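Local coordinates for Lmo1499 protein (Listeria monocytogenes, PDB 4IIW) that probably acts as a membrane-bound lytic transglycosylase that cuts nascent peptidoglycan strands from within and so ends their elongation, at residues Asn92-Gln95 with Ile96-Met100; Tyr175-Pro178 with Ala179-Phe183; Val198-Thr201 with Asp202-Ala206; Ser218-Lys221 with Phe222-Ser226. All coordinates share one frame; numbering follows the deposited sequence.

Overall arrangement
Contact 1 lies far from the other three, which form one connected group. Its centre is about 34 Å from that of contact 2, 44 Å from contact 3 and 49 Å from contact 4. Contacts 2 and 3 are about 10 Å apart between centres and touch. Tyr175 O probably accepts a hydrogen bond from Thr201 OG1 at 2.8 Å. Contacts 2 and 4 meet through Tyr175 OH and His220 ND1, 2.7 Å apart and probably bonded. Contacts 3 and 4 touch only lightly, Ile205 CD1 to Val219 CG1. Contact 4 starts helix 219-232, which ends at Glu232, predicted to be important for catalytic activity. The Met225 side chain is about 9 Å from that of Glu232.

Contact 1 of 4, residues Asn92-Gln95 with Ile96-Met100; sequences NTDQ and IVKKM
Asp94 and Lys98 meet one helical turn apart in a salt bridge. Asp94 OD2 lies 3.3 Å from Lys98 NZ, and the bond is weak. OD1 of the same carboxylate stays farther off. Asp94 has CG trans to its backbone N (chi1 -174°), and this lets the carboxylate meet the extended lysine chain, whose CD also lies 3.7 Å from Asp94 OD2. The two side chains cross obliquely.

The backbone carbonyls of the first turn are all used. Asn92 O accepts from Ile96 N at 3.2 Å. Thr93 O accepts from Val97 N at 3.0 Å in a nearly straight bond (176°). Asp94 O takes Lys98 N at 2.9 Å, and Gln95 O takes Lys99 N. At the start of the helix, Asn92 OD1 accepts from Asp94 N at 3.1 Å, a weak and bent bond. Thr93 OG1 is bonded to Tyr74 O of the second subunit.

The buried face carries Ile96 and Val97. Val97 packs on Phe68 of helix 65-75, and Ile96 on Val61 and Ile62. The arrangement is an asparagine N-cap followed by an i to i+4 salt bridge, opening helix 93-102.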
# COMPACT_ATOMS: atom_id res chain seq x y z
N ASN B 92 12.70 9.87 -8.93
CA ASN B 92 11.35 9.68 -8.50
C ASN B 92 10.68 8.61 -9.35
O ASN B 92 10.82 8.63 -10.57
CB ASN B 92 10.60 11.01 -8.62
CG ASN B 92 9.13 10.87 -8.31
OD1 ASN B 92 8.30 10.97 -9.22
ND2 ASN B 92 8.80 10.58 -7.05
N THR B 93 9.96 7.69 -8.71
CA THR B 93 9.28 6.58 -9.39
C THR B 93 8.41 7.04 -10.55
O THR B 93 8.33 6.38 -11.59
CB THR B 93 8.37 5.80 -8.38
OG1 THR B 93 9.09 5.56 -7.17
CG2 THR B 93 7.86 4.46 -8.97
N ASP B 94 7.72 8.17 -10.36
CA ASP B 94 6.84 8.70 -11.40
C ASP B 94 7.62 9.02 -12.66
O ASP B 94 7.14 8.76 -13.76
CB ASP B 94 6.13 9.98 -10.93
CG ASP B 94 5.12 10.47 -11.94
OD1 ASP B 94 4.29 9.64 -12.40
OD2 ASP B 94 5.14 11.69 -12.26
N GLN B 95 8.80 9.62 -12.51
CA GLN B 95 9.61 9.95 -13.67
C GLN B 95 10.06 8.70 -14.38
O GLN B 95 10.04 8.64 -15.60
CB GLN B 95 10.84 10.76 -13.30
CG GLN B 95 10.53 12.10 -12.66
CD GLN B 95 11.80 12.84 -12.29
OE1 GLN B 95 12.00 13.20 -11.12
NE2 GLN B 95 12.70 13.03 -13.27
N ILE B 96 10.46 7.68 -13.61
CA ILE B 96 10.96 6.47 -14.23
C ILE B 96 9.88 5.93 -15.13
O ILE B 96 10.07 5.79 -16.33
CB ILE B 96 11.35 5.39 -13.23
CG1 ILE B 96 12.48 5.87 -12.32
CG2 ILE B 96 11.80 4.16 -13.96
CD1 ILE B 96 12.78 4.95 -11.13
N VAL B 97 8.73 5.69 -14.53
CA VAL B 97 7.57 5.13 -15.22
C VAL B 97 7.15 5.99 -16.40
O VAL B 97 6.82 5.48 -17.45
CB VAL B 97 6.44 4.94 -14.19
CG1 VAL B 97 5.13 4.53 -14.85
CG2 VAL B 97 6.90 3.91 -13.16
N LYS B 98 7.21 7.29 -16.23
CA LYS B 98 6.80 8.22 -17.28
C LYS B 98 7.71 8.12 -18.52
O LYS B 98 7.23 8.18 -19.64
CB LYS B 98 6.75 9.64 -16.70
CG LYS B 98 5.43 10.38 -17.01
CD LYS B 98 5.12 11.45 -15.92
CE LYS B 98 3.65 11.90 -15.93
NZ LYS B 98 3.33 12.85 -14.81
N LYS B 99 9.02 7.94 -18.32
CA LYS B 99 9.96 7.74 -19.44
C LYS B 99 9.64 6.46 -20.21
O LYS B 99 9.65 6.45 -21.43
CB LYS B 99 11.42 7.66 -18.96
CG LYS B 99 12.18 8.98 -18.83
CD LYS B 99 13.63 8.72 -18.35
CE LYS B 99 14.57 9.92 -18.55
NZ LYS B 99 14.95 10.13 -19.98
N MSE B 100 9.37 5.38 -19.49
CA MSE B 100 9.05 4.11 -20.14
C MSE B 100 7.69 4.16 -20.86
O MSE B 100 7.54 3.59 -21.93
CB MSE B 100 9.11 2.96 -19.13
CG MSE B 100 10.51 2.74 -18.57
SE MSE B 100 10.68 1.29 -17.30
CE MSE B 100 12.56 1.42 -17.00

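Contact 2 of 4, residues Tyr175-Pro178 with Ala179-Phe183; sequences YLYP and ATYTF. With SO4 (sulfate ion), chain O.
Tyr181 reaches back to Tyr177, four residues earlier, and bonds to its backbone. From CB, CG stands beside the backbone N, opposite the carbonyl carbon (chi1 -56°), and the ring's far end reaches the Tyr177 carbonyl. CE1 lies 3.6 Å from Tyr177 O, and CZ lies 3.4 Å from it. OH at the tip donates to Tyr177 O; the modelled 2.5 Å is too short to be taken literally at this resolution. The carbonyl oxygen sits at the ring edge, in the ring plane. OH also touches Tyr177 CB at 3.6 Å. On the side of helix 190-204, Tyr181 packs on Ala200.

The Tyr177 ring is covered on one face by Pro178 CD, offset toward the rim. Ala179 CB comes to its edge, 4.1 Å from CD2. Thr180 N donates to O2 of a sulfate, probably from the crystallisation liquor; the modelled distance is doubtfully short. Thr180 OG1 has a weak bond to Lys327 of the third subunit.

Backbone bonds join Ala179 to Ile113 and Tyr181 to Leu111. The arrangement is a loop running into a two-stranded antiparallel sheet of strands 111-112 and 180-181, with a tyrosine hydroxyl tying the loop to the strand.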
# COMPACT_ATOMS: atom_id res chain seq x y z
N TYR B 175 26.04 -2.15 -50.09
CA TYR B 175 26.53 -0.86 -50.58
C TYR B 175 26.51 0.30 -49.58
O TYR B 175 26.93 1.40 -49.89
CB TYR B 175 25.79 -0.49 -51.86
CG TYR B 175 26.16 -1.36 -53.03
CD1 TYR B 175 25.55 -2.59 -53.24
CD2 TYR B 175 27.12 -0.94 -53.93
CE1 TYR B 175 25.90 -3.38 -54.34
CE2 TYR B 175 27.48 -1.73 -55.03
CZ TYR B 175 26.86 -2.94 -55.23
OH TYR B 175 27.23 -3.70 -56.34
N LEU B 176 26.04 0.05 -48.37
CA LEU B 176 26.05 1.06 -47.30
C LEU B 176 27.26 0.76 -46.39
O LEU B 176 27.24 -0.18 -45.60
CB LEU B 176 24.73 1.03 -46.53
CG LEU B 176 23.52 1.59 -47.30
CD1 LEU B 176 23.39 1.02 -48.68
CD2 LEU B 176 22.26 1.38 -46.49
N TYR B 177 28.30 1.58 -46.50
CA TYR B 177 29.57 1.35 -45.81
C TYR B 177 29.48 1.42 -44.29
O TYR B 177 28.74 2.25 -43.75
CB TYR B 177 30.60 2.37 -46.32
CG TYR B 177 32.05 2.04 -46.02
CD1 TYR B 177 32.73 1.08 -46.78
CD2 TYR B 177 32.76 2.70 -45.00
CE1 TYR B 177 34.07 0.76 -46.52
CE2 TYR B 177 34.11 2.38 -44.75
CZ TYR B 177 34.75 1.42 -45.51
OH TYR B 177 36.06 1.10 -45.26
N PRO B 178 30.23 0.54 -43.59
CA PRO B 178 30.26 0.61 -42.15
C PRO B 178 31.24 1.70 -41.67
O PRO B 178 32.41 1.66 -41.99
CB PRO B 178 30.74 -0.79 -41.74
CG PRO B 178 31.47 -1.31 -42.88
CD PRO B 178 31.01 -0.59 -44.11
N ALA B 179 30.71 2.66 -40.93
CA ALA B 179 31.47 3.79 -40.40
C ALA B 179 30.56 4.54 -39.43
O ALA B 179 29.44 4.09 -39.14
CB ALA B 179 31.93 4.71 -41.53
N THR B 180 31.04 5.66 -38.92
CA THR B 180 30.26 6.49 -38.03
C THR B 180 29.88 7.69 -38.82
O THR B 180 30.72 8.28 -39.45
CB THR B 180 31.08 6.92 -36.81
OG1 THR B 180 31.38 5.75 -36.04
CG2 THR B 180 30.29 7.88 -35.93
N TYR B 181 28.60 8.04 -38.82
CA TYR B 181 28.11 9.18 -39.59
C TYR B 181 27.42 10.15 -38.65
O TYR B 181 26.92 9.72 -37.62
CB TYR B 181 27.09 8.70 -40.62
CG TYR B 181 27.59 7.63 -41.54
CD1 TYR B 181 27.53 6.28 -41.17
CD2 TYR B 181 28.12 7.95 -42.79
CE1 TYR B 181 28.00 5.29 -42.01
CE2 TYR B 181 28.59 6.96 -43.64
CZ TYR B 181 28.53 5.64 -43.25
OH TYR B 181 28.99 4.68 -44.12
N THR B 182 27.40 11.43 -39.01
CA THR B 182 26.69 12.46 -38.23
C THR B 182 26.05 13.43 -39.23
O THR B 182 26.55 13.60 -40.34
CB THR B 182 27.61 13.24 -37.29
OG1 THR B 182 28.48 14.05 -38.05
CG2 THR B 182 28.44 12.30 -36.43
N PHE B 183 24.96 14.08 -38.83
CA PHE B 183 24.22 14.96 -39.73
C PHE B 183 23.91 16.29 -39.08
O PHE B 183 23.41 16.33 -37.96
CB PHE B 183 22.94 14.25 -40.18
CG PHE B 183 23.21 12.96 -40.88
CD1 PHE B 183 23.38 12.93 -42.24
CD2 PHE B 183 23.38 11.80 -40.16
CE1 PHE B 183 23.70 11.75 -42.89
CE2 PHE B 183 23.68 10.61 -40.81
CZ PHE B 183 23.84 10.59 -42.18
S SO4 O . 34.81 6.01 -39.17
O1 SO4 O . 35.37 6.82 -40.25
O2 SO4 O . 33.37 6.24 -39.12
O3 SO4 O . 35.08 4.60 -39.42
O4 SO4 O . 35.41 6.39 -37.90

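Contact 3 of 4, residues Val198-Thr201 with Asp202-Ala206; sequences VKAT and DVNIA
Asn204 folds back over Ala200 at the last turn of the helix. Its CB lies 3.2 Å from Ala200 O, and ND2 is 2.8 Å from the same oxygen. ND2 also lies 3.9 Å from Ala200 CB. The Asn204 amide group is brought there because CG stands beside the backbone N (chi1 -68°). Ala200 O also accepts from Asn204 N in a backbone bond.

On another side, Lys199 and Val203 run alongside each other, with Lys199 CG 4.1 Å from Val203 CG2. That methyl also sits 3.1 Å from Lys199 O. Ile205 has CG1 between its backbone N and carbonyl carbon (chi1 66°), and CG1 and CG2 both face Thr201 O at 3.3 Å. Ile205 N makes only a weak bond to that oxygen.

The polar ends are held from outside. Lys199 NZ pairs with Glu196, and Thr201 OG1 bonds to Tyr175 O. Asp202 OD1 bonds to Thr158 and forms a salt bridge with Arg209.

Tyr177 lies against Ala200, Thr201 and Asn204. The contact thus ends helix 190-204, next to the loop leading into strand 180-181 and to the start of helix 209-215.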
# COMPACT_ATOMS: atom_id res chain seq x y z
N VAL B 198 26.27 5.32 -49.09
CA VAL B 198 26.66 4.88 -50.42
C VAL B 198 27.91 5.65 -50.88
O VAL B 198 28.82 5.09 -51.50
CB VAL B 198 25.50 5.00 -51.45
CG1 VAL B 198 26.01 4.72 -52.84
CG2 VAL B 198 24.38 4.04 -51.09
N LYS B 199 27.98 6.93 -50.53
CA LYS B 199 29.13 7.75 -50.85
C LYS B 199 30.37 7.25 -50.12
O LYS B 199 31.46 7.24 -50.69
CB LYS B 199 28.85 9.22 -50.50
CG LYS B 199 30.09 10.08 -50.37
CD LYS B 199 29.80 11.54 -50.53
CE LYS B 199 28.71 12.05 -49.64
NZ LYS B 199 28.44 13.49 -49.91
N ALA B 200 30.22 6.84 -48.87
CA ALA B 200 31.37 6.32 -48.13
C ALA B 200 31.93 5.08 -48.85
O ALA B 200 33.15 4.91 -48.96
CB ALA B 200 30.99 5.98 -46.70
N THR B 201 31.04 4.22 -49.36
CA THR B 201 31.50 3.02 -50.05
C THR B 201 32.33 3.43 -51.26
O THR B 201 33.45 2.97 -51.42
CB THR B 201 30.33 2.11 -50.50
OG1 THR B 201 29.66 1.55 -49.35
CG2 THR B 201 30.85 0.97 -51.42
N ASP B 202 31.78 4.34 -52.07
CA ASP B 202 32.43 4.85 -53.26
C ASP B 202 33.81 5.42 -52.93
O ASP B 202 34.77 5.14 -53.63
CB ASP B 202 31.55 5.93 -53.91
CG ASP B 202 32.13 6.47 -55.23
OD1 ASP B 202 32.16 5.70 -56.23
OD2 ASP B 202 32.50 7.67 -55.27
N VAL B 203 33.91 6.23 -51.88
CA VAL B 203 35.17 6.82 -51.48
C VAL B 203 36.18 5.81 -50.98
O VAL B 203 37.36 5.88 -51.31
CB VAL B 203 34.98 7.79 -50.30
CG1 VAL B 203 36.34 8.27 -49.78
CG2 VAL B 203 34.06 8.96 -50.69
N ASN B 204 35.70 4.86 -50.20
CA ASN B 204 36.58 3.93 -49.51
C ASN B 204 37.05 2.72 -50.27
O ASN B 204 37.90 2.00 -49.77
CB ASN B 204 35.96 3.56 -48.16
CG ASN B 204 35.92 4.76 -47.20
OD1 ASN B 204 36.94 5.40 -46.95
ND2 ASN B 204 34.75 5.07 -46.67
N ILE B 205 36.50 2.49 -51.45
CA ILE B 205 36.97 1.39 -52.26
C ILE B 205 37.87 1.93 -53.37
O ILE B 205 38.40 1.16 -54.19
CB ILE B 205 35.83 0.56 -52.88
CG1 ILE B 205 35.03 1.38 -53.90
CG2 ILE B 205 34.93 -0.00 -51.80
CD1 ILE B 205 33.96 0.57 -54.56
N ALA B 206 38.06 3.25 -53.40
CA ALA B 206 38.91 3.90 -54.40
C ALA B 206 40.30 3.26 -54.46
O ALA B 206 40.88 3.13 -55.53
CB ALA B 206 39.04 5.39 -54.12

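Contact 4 of 4, residues Ser218-Lys221 with Phe222-Ser226; sequences SVHK and FLTMS
The N-terminus of helix 219-232 is closed by a serine N-cap. Val219, the residue after the cap, touches Leu223 one turn on. Val219 CG1 meets Leu223 CD1 at 3.8 Å, and the two side chains lie side by side. The cap bond is Lys221 N to Ser218 OG, 2.9 Å and fairly straight at 168°. Ser218 O in turn accepts from Phe222 N.

Phe222 CB packs 3.2 Å from Val219 O. Its CG is trans to the backbone N (chi1 170°), which swings the ring outward to Leu212, Met305 and Leu309. The ring also meets that of Tyr208, with planes at about 55°.

His220 is fixed at both ring nitrogens: ND1 bonds with Tyr175 OH and NE2 with Pro294 O. Thr224 OG1 lies over one face of the imidazole, 4.3 Å from CD2.

The side chain of Met225, a selenomethionine here, extends toward Phe246, Tyr247 and Leu250 of helix 239-251. At the far end of helix 219-232 lies Glu232, predicted to be important for catalysis.

The carbonyl of His220 is gripped twice. Thr224 N at 3.0 Å and Thr224 OG1 at 2.8 Å reach His220 O from opposite faces of its plane.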
# COMPACT_ATOMS: atom_id res chain seq x y z
N SER B 218 34.05 -7.14 -60.99
CA SER B 218 33.09 -6.05 -60.86
C SER B 218 33.02 -5.64 -59.41
O SER B 218 33.37 -6.43 -58.53
CB SER B 218 31.71 -6.51 -61.31
OG SER B 218 31.22 -7.52 -60.44
N VAL B 219 32.59 -4.42 -59.13
CA VAL B 219 32.43 -3.99 -57.75
C VAL B 219 31.41 -4.92 -57.09
O VAL B 219 31.56 -5.30 -55.92
CB VAL B 219 31.96 -2.52 -57.63
CG1 VAL B 219 31.61 -2.20 -56.19
CG2 VAL B 219 33.03 -1.54 -58.18
N HIS B 220 30.40 -5.34 -57.84
CA HIS B 220 29.35 -6.18 -57.29
C HIS B 220 29.85 -7.56 -56.85
O HIS B 220 29.50 -8.02 -55.76
CB HIS B 220 28.19 -6.29 -58.26
CG HIS B 220 26.95 -6.88 -57.66
ND1 HIS B 220 26.21 -6.22 -56.70
CD2 HIS B 220 26.30 -8.04 -57.91
CE1 HIS B 220 25.17 -6.96 -56.37
NE2 HIS B 220 25.19 -8.06 -57.11
N LYS B 221 30.63 -8.24 -57.68
CA LYS B 221 31.17 -9.56 -57.26
C LYS B 221 32.17 -9.36 -56.12
O LYS B 221 32.24 -10.16 -55.20
CB LYS B 221 31.77 -10.37 -58.43
CG LYS B 221 30.67 -10.88 -59.37
CD LYS B 221 31.18 -11.80 -60.46
CE LYS B 221 29.99 -12.36 -61.26
NZ LYS B 221 30.41 -13.17 -62.45
N PHE B 222 32.90 -8.27 -56.17
CA PHE B 222 33.84 -7.91 -55.12
C PHE B 222 33.16 -7.82 -53.77
O PHE B 222 33.60 -8.43 -52.80
CB PHE B 222 34.50 -6.57 -55.45
CG PHE B 222 35.31 -5.98 -54.34
CD1 PHE B 222 36.33 -6.70 -53.74
CD2 PHE B 222 35.12 -4.65 -53.95
CE1 PHE B 222 37.11 -6.14 -52.75
CE2 PHE B 222 35.90 -4.08 -52.97
CZ PHE B 222 36.90 -4.83 -52.35
N LEU B 223 32.08 -7.06 -53.70
CA LEU B 223 31.37 -6.90 -52.44
C LEU B 223 30.64 -8.16 -52.04
O LEU B 223 30.40 -8.38 -50.85
CB LEU B 223 30.41 -5.70 -52.50
CG LEU B 223 31.13 -4.36 -52.70
CD1 LEU B 223 30.12 -3.24 -52.90
CD2 LEU B 223 32.03 -4.09 -51.52
N THR B 224 30.31 -9.01 -53.01
CA THR B 224 29.64 -10.27 -52.69
C THR B 224 30.62 -11.18 -51.93
O THR B 224 30.29 -11.69 -50.82
CB THR B 224 29.12 -10.94 -53.95
OG1 THR B 224 28.14 -10.09 -54.56
CG2 THR B 224 28.49 -12.28 -53.61
N MSE B 225 31.81 -11.39 -52.50
CA MSE B 225 32.84 -12.19 -51.81
C MSE B 225 33.16 -11.64 -50.48
O MSE B 225 33.27 -12.38 -49.51
CB MSE B 225 34.17 -12.25 -52.56
CG MSE B 225 34.46 -13.57 -53.14
SE MSE B 225 34.66 -14.98 -51.81
CE MSE B 225 34.88 -16.32 -53.20
N SER B 226 33.38 -10.34 -50.44
CA SER B 226 33.72 -9.70 -49.19
C SER B 226 32.70 -10.07 -48.12
O SER B 226 33.09 -10.44 -47.03
CB SER B 226 33.81 -8.19 -49.35
OG SER B 226 34.87 -7.86 -50.23